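Local coordinates for WGR domain-containing protein (Bacteroides fragilis, PDB 2RA8) that is of unknown function but joins a WGR domain, a module commonly found in nucleic-acid-associated proteins, to a leucine-rich-repeat domain, at residues A[278-292]-A[305-319]. Residues are numbered along the deposited sequence; the frame is centred on the assembly and turned at random.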
ATOM      1  N   LEU A 278      12.525 -13.589 -27.780  1.00 30.23           N
ATOM      2  CA  LEU A 278      13.216 -13.938 -26.529  1.00 27.80           C
ATOM      3  C   LEU A 278      14.723 -13.713 -26.497  1.00 30.75           C
ATOM      4  O   LEU A 278      15.254 -13.184 -25.522  1.00 26.94           O
ATOM      5  CB  LEU A 278      12.915 -15.398 -26.141  1.00 28.70           C
ATOM      6  CG  LEU A 278      13.593 -15.936 -24.867  1.00 30.22           C
ATOM      7  CD1 LEU A 278      13.239 -15.070 -23.665  1.00 26.67           C
ATOM      8  CD2 LEU A 278      13.149 -17.366 -24.625  1.00 27.19           C
ATOM      9  N   PRO A 279      15.448 -14.113 -27.555  1.00 25.87           N
ATOM     10  CA  PRO A 279      16.899 -13.905 -27.543  1.00 28.32           C
ATOM     11  C   PRO A 279      17.386 -12.489 -27.268  1.00 22.41           C
ATOM     12  O   PRO A 279      18.457 -12.307 -26.689  1.00 31.26           O
ATOM     13  CB  PRO A 279      17.322 -14.391 -28.922  1.00 33.32           C
ATOM     14  CG  PRO A 279      16.367 -15.526 -29.167  1.00 18.19           C
ATOM     15  CD  PRO A 279      15.045 -14.931 -28.715  1.00 26.69           C
ATOM     16  N   GLN A 280      16.613 -11.484 -27.672  1.00 29.87           N
ATOM     17  CA  GLN A 280      17.010 -10.088 -27.469  1.00 22.85           C
ATOM     18  C   GLN A 280      16.571  -9.471 -26.152  1.00 25.52           C
ATOM     19  O   GLN A 280      17.109  -8.443 -25.733  1.00 31.38           O
ATOM     20  CB  GLN A 280      16.447  -9.210 -28.588  1.00 20.76           C
ATOM     21  CG  GLN A 280      14.952  -8.959 -28.459  1.00 31.79           C
ATOM     22  CD  GLN A 280      14.372  -8.245 -29.661  1.00 28.12           C
ATOM     23  OE1 GLN A 280      14.502  -8.713 -30.791  1.00 36.75           O
ATOM     24  NE2 GLN A 280      13.719  -7.110 -29.424  1.00 27.38           N
ATOM     25  N   LEU A 281      15.591 -10.087 -25.498  1.00 27.86           N
ATOM     26  CA  LEU A 281      15.062  -9.561 -24.238  1.00 20.31           C
ATOM     27  C   LEU A 281      15.994  -9.590 -23.068  1.00 27.88           C
ATOM     28  O   LEU A 281      16.861 -10.447 -22.967  1.00 28.95           O
ATOM     29  CB  LEU A 281      13.794 -10.314 -23.833  1.00 23.44           C
ATOM     30  CG  LEU A 281      12.572 -10.221 -24.749  1.00 12.91           C
ATOM     31  CD1 LEU A 281      11.433 -11.046 -24.160  1.00 24.69           C
ATOM     32  CD2 LEU A 281      12.156  -8.770 -24.887  1.00 15.65           C
ATOM     33  N   GLU A 282      15.807  -8.638 -22.164  1.00 26.63           N
ATOM     34  CA  GLU A 282      16.596  -8.579 -20.947  1.00 24.25           C
ATOM     35  C   GLU A 282      15.676  -9.013 -19.840  1.00 20.92           C
ATOM     36  O   GLU A 282      16.100  -9.650 -18.875  1.00 29.41           O
ATOM     37  CB  GLU A 282      17.060  -7.153 -20.641  1.00 23.44           C
ATOM     38  CG  GLU A 282      17.895  -6.505 -21.722  1.00 24.97           C
ATOM     39  CD  GLU A 282      18.505  -5.190 -21.271  1.00 34.84           C
ATOM     40  OE1 GLU A 282      17.795  -4.388 -20.628  1.00 37.45           O
ATOM     41  OE2 GLU A 282      19.694  -4.955 -21.567  1.00 42.53           O
ATOM     42  N   THR A 283      14.397  -8.675 -19.976  1.00 20.40           N
ATOM     43  CA  THR A 283      13.418  -9.004 -18.941  1.00 21.04           C
ATOM     44  C   THR A 283      12.186  -9.733 -19.428  1.00 24.87           C
ATOM     45  O   THR A 283      11.536  -9.320 -20.387  1.00 26.83           O
ATOM     46  CB  THR A 283      12.957  -7.715 -18.203  1.00 24.29           C
ATOM     47  OG1 THR A 283      14.105  -7.020 -17.695  1.00 20.43           O
ATOM     48  CG2 THR A 283      12.018  -8.061 -17.034  1.00 13.77           C
HETATM   49  N   MSE A 284      11.872 -10.841 -18.765  1.00 22.53           N
HETATM   50  CA  MSE A 284      10.686 -11.630 -19.069  1.00 24.93           C
HETATM   51  C   MSE A 284       9.782 -11.336 -17.894  1.00 24.63           C
HETATM   52  O   MSE A 284      10.112 -11.641 -16.755  1.00 25.34           O
HETATM   53  CB  MSE A 284      11.023 -13.120 -19.112  1.00 20.36           C
HETATM   54  CG  MSE A 284       9.833 -14.017 -19.383  1.00 38.90           C
HETATM   55 SE   MSE A 284      10.301 -15.897 -19.258  1.00 45.29          SE
HETATM   56  CE  MSE A 284       8.882 -16.485 -18.102  1.00 41.14           C
ATOM     57  N   ASP A 285       8.640 -10.732 -18.171  1.00 15.87           N
ATOM     58  CA  ASP A 285       7.697 -10.327 -17.136  1.00 21.90           C
ATOM     59  C   ASP A 285       6.473 -11.204 -17.178  1.00 22.36           C
ATOM     60  O   ASP A 285       5.680 -11.123 -18.109  1.00 18.88           O
ATOM     61  CB  ASP A 285       7.298  -8.870 -17.390  1.00 19.58           C
ATOM     62  CG  ASP A 285       6.670  -8.192 -16.183  1.00 25.72           C
ATOM     63  OD1 ASP A 285       6.134  -8.877 -15.278  1.00 16.32           O
ATOM     64  OD2 ASP A 285       6.702  -6.945 -16.161  1.00 24.70           O
ATOM     65  N   ILE A 286       6.324 -12.057 -16.171  1.00 25.22           N
ATOM     66  CA  ILE A 286       5.192 -12.962 -16.081  1.00 22.08           C
ATOM     67  C   ILE A 286       4.663 -12.898 -14.682  1.00 22.97           C
ATOM     68  O   ILE A 286       4.465 -13.917 -14.025  1.00 19.76           O
ATOM     69  CB  ILE A 286       5.607 -14.409 -16.411  1.00 23.33           C
ATOM     70  CG1 ILE A 286       6.828 -14.807 -15.579  1.00 27.62           C
ATOM     71  CG2 ILE A 286       5.923 -14.527 -17.904  1.00 16.99           C
ATOM     72  CD1 ILE A 286       7.013 -16.306 -15.433  1.00 30.80           C
ATOM     73  N   SER A 287       4.426 -11.678 -14.224  1.00 24.64           N
ATOM     74  CA  SER A 287       3.927 -11.432 -12.877  1.00 21.27           C
ATOM     75  C   SER A 287       2.437 -11.266 -12.775  1.00 22.64           C
ATOM     76  O   SER A 287       1.710 -11.358 -13.765  1.00 26.38           O
ATOM     77  CB  SER A 287       4.591 -10.178 -12.320  1.00 29.82           C
ATOM     78  OG  SER A 287       4.345  -9.073 -13.171  1.00 25.90           O
ATOM     79  N   ALA A 288       1.989 -11.030 -11.545  1.00 19.77           N
ATOM     80  CA  ALA A 288       0.590 -10.785 -11.214  1.00 24.94           C
ATOM     81  C   ALA A 288      -0.443 -11.798 -11.624  1.00 20.24           C
ATOM     82  O   ALA A 288      -1.643 -11.520 -11.513  1.00 27.31           O
ATOM     83  CB  ALA A 288       0.183  -9.410 -11.744  1.00 18.12           C
ATOM     84  N   GLY A 289      -0.023 -12.976 -12.078  1.00 21.83           N
ATOM     85  CA  GLY A 289      -0.997 -13.972 -12.507  1.00 23.88           C
ATOM     86  C   GLY A 289      -0.971 -15.304 -11.778  1.00 25.25           C
ATOM     87  O   GLY A 289      -0.287 -15.466 -10.756  1.00 13.42           O
ATOM     88  N   VAL A 290      -1.726 -16.265 -12.306  1.00 27.81           N
ATOM     89  CA  VAL A 290      -1.789 -17.602 -11.727  1.00 29.56           C
ATOM     90  C   VAL A 290      -0.705 -18.461 -12.329  1.00 26.34           C
ATOM     91  O   VAL A 290      -0.969 -19.408 -13.064  1.00 31.75           O
ATOM     92  CB  VAL A 290      -3.162 -18.255 -11.974  1.00 29.28           C
ATOM     93  CG1 VAL A 290      -3.233 -19.602 -11.279  1.00 26.91           C
ATOM     94  CG2 VAL A 290      -4.257 -17.339 -11.465  1.00 21.86           C
ATOM     95  N   LEU A 291       0.533 -18.102 -12.015  1.00 26.91           N
ATOM     96  CA  LEU A 291       1.714 -18.806 -12.487  1.00 30.13           C
ATOM     97  C   LEU A 291       1.945 -19.922 -11.487  1.00 29.04           C
ATOM     98  O   LEU A 291       2.206 -19.662 -10.305  1.00 26.50           O
ATOM     99  CB  LEU A 291       2.896 -17.847 -12.476  1.00 22.47           C
ATOM    100  CG  LEU A 291       4.120 -17.906 -13.393  1.00 27.88           C
ATOM    101  CD1 LEU A 291       5.346 -17.764 -12.511  1.00 17.98           C
ATOM    102  CD2 LEU A 291       4.177 -19.169 -14.206  1.00 19.55           C
ATOM    103  N   THR A 292       1.830 -21.165 -11.950  1.00 29.82           N
ATOM    104  CA  THR A 292       2.024 -22.327 -11.085  1.00 34.89           C
ATOM    105  C   THR A 292       3.309 -23.044 -11.390  1.00 30.28           C
ATOM    106  O   THR A 292       4.031 -22.683 -12.321  1.00 33.50           O
ATOM    107  CB  THR A 292       0.871 -23.330 -11.234  1.00 29.12           C
ATOM    108  OG1 THR A 292       0.801 -23.771 -12.597  1.00 39.52           O
ATOM    109  CG2 THR A 292      -0.444 -22.691 -10.835  1.00 29.52           C
ATOM    110  N   LYS A 305      17.446 -21.391 -23.182  1.00 42.45           N
ATOM    111  CA  LYS A 305      16.786 -20.274 -23.851  1.00 41.58           C
ATOM    112  C   LYS A 305      16.663 -19.011 -23.043  1.00 35.68           C
ATOM    113  O   LYS A 305      16.467 -17.937 -23.611  1.00 40.39           O
ATOM    114  CB  LYS A 305      15.377 -20.670 -24.293  1.00 40.14           C
ATOM    115  CG  LYS A 305      15.318 -21.725 -25.369  1.00 41.87           C
ATOM    116  CD  LYS A 305      13.882 -21.988 -25.758  1.00 40.33           C
ATOM    117  CE  LYS A 305      13.788 -22.982 -26.898  1.00 43.85           C
ATOM    118  NZ  LYS A 305      12.371 -23.187 -27.312  1.00 31.12           N
ATOM    119  N   ILE A 306      16.779 -19.112 -21.723  1.00 30.18           N
ATOM    120  CA  ILE A 306      16.618 -17.933 -20.882  1.00 31.77           C
ATOM    121  C   ILE A 306      17.810 -17.458 -20.086  1.00 32.93           C
ATOM    122  O   ILE A 306      17.775 -16.365 -19.518  1.00 35.28           O
ATOM    123  CB  ILE A 306      15.439 -18.130 -19.901  1.00 32.45           C
ATOM    124  CG1 ILE A 306      15.746 -19.270 -18.923  1.00 29.97           C
ATOM    125  CG2 ILE A 306      14.177 -18.425 -20.682  1.00 26.40           C
ATOM    126  CD1 ILE A 306      14.728 -19.412 -17.807  1.00 43.98           C
ATOM    127  N   LYS A 307      18.877 -18.251 -20.053  1.00 34.46           N
ATOM    128  CA  LYS A 307      20.065 -17.904 -19.274  1.00 41.12           C
ATOM    129  C   LYS A 307      20.721 -16.594 -19.615  1.00 40.16           C
ATOM    130  O   LYS A 307      21.659 -16.174 -18.943  1.00 49.95           O
ATOM    131  CB  LYS A 307      21.108 -19.027 -19.366  1.00 44.56           C
ATOM    132  CG  LYS A 307      21.560 -19.373 -20.778  1.00 41.53           C
ATOM    133  CD  LYS A 307      22.607 -20.479 -20.755  1.00 45.07           C
ATOM    134  CE  LYS A 307      23.133 -20.794 -22.149  1.00 51.80           C
ATOM    135  NZ  LYS A 307      24.173 -21.859 -22.107  1.00 60.99           N
ATOM    136  N   HIS A 308      20.235 -15.932 -20.655  1.00 38.02           N
ATOM    137  CA  HIS A 308      20.791 -14.653 -21.081  1.00 34.81           C
ATOM    138  C   HIS A 308      20.010 -13.494 -20.501  1.00 32.65           C
ATOM    139  O   HIS A 308      20.475 -12.358 -20.517  1.00 35.15           O
ATOM    140  CB  HIS A 308      20.750 -14.562 -22.598  1.00 35.10           C
ATOM    141  CG  HIS A 308      19.362 -14.488 -23.150  1.00 31.10           C
ATOM    142  ND1 HIS A 308      18.656 -13.305 -23.219  1.00 23.26           N
ATOM    143  CD2 HIS A 308      18.534 -15.449 -23.619  1.00 36.08           C
ATOM    144  CE1 HIS A 308      17.453 -13.543 -23.709  1.00 28.97           C
ATOM    145  NE2 HIS A 308      17.352 -14.837 -23.957  1.00 36.13           N
ATOM    146  N   LEU A 309      18.812 -13.774 -20.001  1.00 26.25           N
ATOM    147  CA  LEU A 309      17.970 -12.732 -19.420  1.00 29.16           C
ATOM    148  C   LEU A 309      18.625 -12.145 -18.202  1.00 27.03           C
ATOM    149  O   LEU A 309      19.434 -12.799 -17.544  1.00 33.00           O
ATOM    150  CB  LEU A 309      16.595 -13.296 -19.028  1.00 24.40           C
ATOM    151  CG  LEU A 309      15.680 -13.778 -20.160  1.00 34.62           C
ATOM    152  CD1 LEU A 309      14.401 -14.367 -19.579  1.00 24.43           C
ATOM    153  CD2 LEU A 309      15.350 -12.610 -21.081  1.00 35.66           C
ATOM    154  N   LYS A 310      18.290 -10.894 -17.904  1.00 25.28           N
ATOM    155  CA  LYS A 310      18.839 -10.217 -16.737  1.00 30.94           C
ATOM    156  C   LYS A 310      17.859 -10.266 -15.592  1.00 31.25           C
ATOM    157  O   LYS A 310      18.239 -10.111 -14.431  1.00 33.00           O
ATOM    158  CB  LYS A 310      19.157  -8.756 -17.072  1.00 31.72           C
ATOM    159  CG  LYS A 310      20.402  -8.584 -17.933  1.00 36.85           C
ATOM    160  CD  LYS A 310      20.372  -7.328 -18.812  1.00 64.25           C
ATOM    161  CE  LYS A 310      20.323  -6.028 -18.018  1.00 79.66           C
ATOM    162  NZ  LYS A 310      18.961  -5.718 -17.498  1.00 94.52           N
ATOM    163  N   PHE A 311      16.590 -10.510 -15.904  1.00 18.04           N
ATOM    164  CA  PHE A 311      15.564 -10.529 -14.869  1.00 22.49           C
ATOM    165  C   PHE A 311      14.298 -11.214 -15.313  1.00 28.41           C
ATOM    166  O   PHE A 311      13.821 -11.025 -16.437  1.00 24.13           O
ATOM    167  CB  PHE A 311      15.259  -9.070 -14.446  1.00 23.25           C
ATOM    168  CG  PHE A 311      14.183  -8.923 -13.391  1.00 28.54           C
ATOM    169  CD1 PHE A 311      14.178  -9.712 -12.246  1.00 24.46           C
ATOM    170  CD2 PHE A 311      13.213  -7.932 -13.520  1.00 23.28           C
ATOM    171  CE1 PHE A 311      13.222  -9.510 -11.242  1.00 27.09           C
ATOM    172  CE2 PHE A 311      12.258  -7.727 -12.524  1.00 25.69           C
ATOM    173  CZ  PHE A 311      12.266  -8.515 -11.388  1.00 31.43           C
ATOM    174  N   ILE A 312      13.762 -12.049 -14.432  1.00 26.15           N
ATOM    175  CA  ILE A 312      12.513 -12.732 -14.704  1.00 27.25           C
ATOM    176  C   ILE A 312      11.625 -12.362 -13.549  1.00 29.68           C
ATOM    177  O   ILE A 312      11.866 -12.780 -12.415  1.00 22.97           O
ATOM    178  CB  ILE A 312      12.683 -14.259 -14.762  1.00 30.10           C
ATOM    179  CG1 ILE A 312      13.665 -14.638 -15.882  1.00 20.47           C
ATOM    180  CG2 ILE A 312      11.329 -14.913 -15.011  1.00 25.68           C
ATOM    181  CD1 ILE A 312      13.852 -16.153 -16.054  1.00 24.57           C
ATOM    182  N   ASN A 313      10.616 -11.542 -13.828  1.00 24.52           N
ATOM    183  CA  ASN A 313       9.687 -11.083 -12.809  1.00 19.80           C
ATOM    184  C   ASN A 313       8.510 -12.009 -12.651  1.00 27.05           C
ATOM    185  O   ASN A 313       7.705 -12.169 -13.567  1.00 20.25           O
ATOM    186  CB  ASN A 313       9.192  -9.665 -13.142  1.00 18.69           C
ATOM    187  CG  ASN A 313       8.332  -9.073 -12.040  1.00 18.41           C
ATOM    188  OD1 ASN A 313       8.515  -9.382 -10.863  1.00 32.90           O
ATOM    189  ND2 ASN A 313       7.399  -8.201 -12.415  1.00 22.92           N
HETATM  190  N   MSE A 314       8.409 -12.627 -11.478  1.00 24.32           N
HETATM  191  CA  MSE A 314       7.313 -13.540 -11.170  1.00 21.11           C
HETATM  192  C   MSE A 314       6.640 -13.101  -9.890  1.00 17.03           C
HETATM  193  O   MSE A 314       6.057 -13.905  -9.162  1.00 25.88           O
HETATM  194  CB  MSE A 314       7.843 -14.969 -11.022  1.00 18.32           C
HETATM  195  CG  MSE A 314       8.485 -15.515 -12.302  1.00 23.61           C
HETATM  196 SE   MSE A 314       9.176 -17.332 -12.151  1.00 41.88          SE
HETATM  197  CE  MSE A 314      11.002 -16.940 -11.682  1.00 21.80           C
ATOM    198  N   LYS A 315       6.729 -11.802  -9.615  1.00 18.35           N
ATOM    199  CA  LYS A 315       6.133 -11.214  -8.420  1.00 25.56           C
ATOM    200  C   LYS A 315       4.647 -11.448  -8.457  1.00 28.03           C
ATOM    201  O   LYS A 315       3.972 -11.045  -9.396  1.00 28.56           O
ATOM    202  CB  LYS A 315       6.465  -9.726  -8.376  1.00 29.87           C
ATOM    203  CG  LYS A 315       6.149  -9.024  -7.070  1.00 29.30           C
ATOM    204  CD  LYS A 315       6.917  -7.709  -7.000  1.00 31.16           C
ATOM    205  CE  LYS A 315       6.257  -6.711  -6.064  1.00 38.86           C
ATOM    206  NZ  LYS A 315       6.065  -7.269  -4.702  1.00 44.83           N
ATOM    207  N   TYR A 316       4.142 -12.095  -7.406  1.00 32.38           N
ATOM    208  CA  TYR A 316       2.737 -12.501  -7.260  1.00 23.76           C
ATOM    209  C   TYR A 316       2.589 -13.732  -8.117  1.00 30.16           C
ATOM    210  O   TYR A 316       2.535 -13.656  -9.352  1.00 29.67           O
ATOM    211  CB  TYR A 316       1.723 -11.429  -7.701  1.00 21.06           C
ATOM    212  CG  TYR A 316       0.282 -11.860  -7.442  1.00 24.34           C
ATOM    213  CD1 TYR A 316      -0.401 -12.663  -8.360  1.00 23.36           C
ATOM    214  CD2 TYR A 316      -0.357 -11.561  -6.234  1.00 24.57           C
ATOM    215  CE1 TYR A 316      -1.671 -13.166  -8.082  1.00 26.56           C
ATOM    216  CE2 TYR A 316      -1.638 -12.066  -5.947  1.00 28.28           C
ATOM    217  CZ  TYR A 316      -2.279 -12.867  -6.878  1.00 23.42           C
ATOM    218  OH  TYR A 316      -3.525 -13.396  -6.614  1.00 32.36           O
ATOM    219  N   ASN A 317       2.532 -14.883  -7.456  1.00 27.88           N
ATOM    220  CA  ASN A 317       2.443 -16.163  -8.145  1.00 31.17           C
ATOM    221  C   ASN A 317       1.822 -17.227  -7.268  1.00 29.86           C
ATOM    222  O   ASN A 317       1.371 -16.957  -6.156  1.00 20.78           O
ATOM    223  CB  ASN A 317       3.851 -16.615  -8.538  1.00 24.89           C
ATOM    224  CG  ASN A 317       4.752 -16.815  -7.327  1.00 31.58           C
ATOM    225  OD1 ASN A 317       4.505 -17.689  -6.495  1.00 33.26           O
ATOM    226  ND2 ASN A 317       5.796 -16.000  -7.218  1.00 36.41           N
ATOM    227  N   TYR A 318       1.809 -18.455  -7.771  1.00 34.07           N
ATOM    228  CA  TYR A 318       1.259 -19.583  -7.033  1.00 32.86           C
ATOM    229  C   TYR A 318       2.249 -20.728  -7.074  1.00 32.53           C
ATOM    230  O   TYR A 318       1.871 -21.879  -7.265  1.00 29.73           O
ATOM    231  CB  TYR A 318      -0.090 -20.017  -7.636  1.00 38.21           C
ATOM    232  CG  TYR A 318      -1.289 -19.211  -7.176  1.00 39.03           C
ATOM    233  CD1 TYR A 318      -2.007 -19.581  -6.036  1.00 34.91           C
ATOM    234  CD2 TYR A 318      -1.712 -18.085  -7.882  1.00 34.55           C
ATOM    235  CE1 TYR A 318      -3.123 -18.847  -5.614  1.00 29.63           C
ATOM    236  CE2 TYR A 318      -2.823 -17.346  -7.467  1.00 33.53           C
ATOM    237  CZ  TYR A 318      -3.520 -17.734  -6.338  1.00 25.27           C
ATOM    238  OH  TYR A 318      -4.620 -17.012  -5.943  1.00 38.78           O
ATOM    239  N   LEU A 319       3.528 -20.401  -6.908  1.00 24.43           N
ATOM    240  CA  LEU A 319       4.590 -21.399  -6.901  1.00 27.42           C
ATOM    241  C   LEU A 319       4.709 -22.003  -5.517  1.00 34.92           C
ATOM    242  O   LEU A 319       4.378 -21.359  -4.520  1.00 33.37           O
ATOM    243  CB  LEU A 319       5.933 -20.763  -7.262  1.00 29.66           C
ATOM    244  CG  LEU A 319       6.081 -20.089  -8.631  1.00 32.00           C
ATOM    245  CD1 LEU A 319       7.495 -19.556  -8.767  1.00 33.37           C
ATOM    246  CD2 LEU A 319       5.770 -21.083  -9.745  1.00 35.45           C
TER
HETATM  247  O   HOH W   1       2.694 -14.435 -12.191  1.00 19.18           O
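The imidazole of His-308 sits against residues 278-281: Pro-279 O lies over one face, offset toward the rim, Leu-309 CG and Ile-306 O lie on the opposite face, and Leu-281 O meets the edge in the ring plane. The Phe-311 ring has Asn-313 N above its centre, while Thr-283 CG2 approaches it obliquely, 3.7 Å from CD2. At the far end Tyr-316 turns an edge to Gly-289 O, and so does Tyr-318, whose CD2 also rests 4.0 Å from Val-290 CG1; both hydroxyls bond to the backbone of Ile-352. Between these ends, strands 283-285 and 311-313 run parallel, 8° apart, as neighbouring rungs of the parallel sheet in the leucine-rich-repeat domain, with helix 293-300 in the connection between them. Glu-282 O starts the ladder by accepting from both Lys-310 N and Phe-311 N, and Met-284 N to Phe-311 O (3.0 Å) continues it. Met-284 and Ile-312 share one side of the sheet; there Leu-309 CD1 packs on Met-284 CB at 3.6 Å, and farther along Ile-286 CD1 reaches Met-314 CG at 3.5 Å. On the other side, CG is anti to the backbone N in both Asn-313 (chi1 -174°) and Asp-285, which runs the two side chains out the same way and sets amide beside carboxylate. Asn-313 ND2 comes to Asp-285 OD1 from above the carboxylate plane, 3.2 Å away, whereas Ser-287 OG takes the syn lone pair of that oxygen at 2.8 Å. Asp-285 OD2 is held by Trp-256 of the preceding strand. Beyond the strands, a nearly straight bond (178°) joins Ala-288 N to Lys-315 O, and a water links Ile-286 O, Gly-289 N and Tyr-316 O.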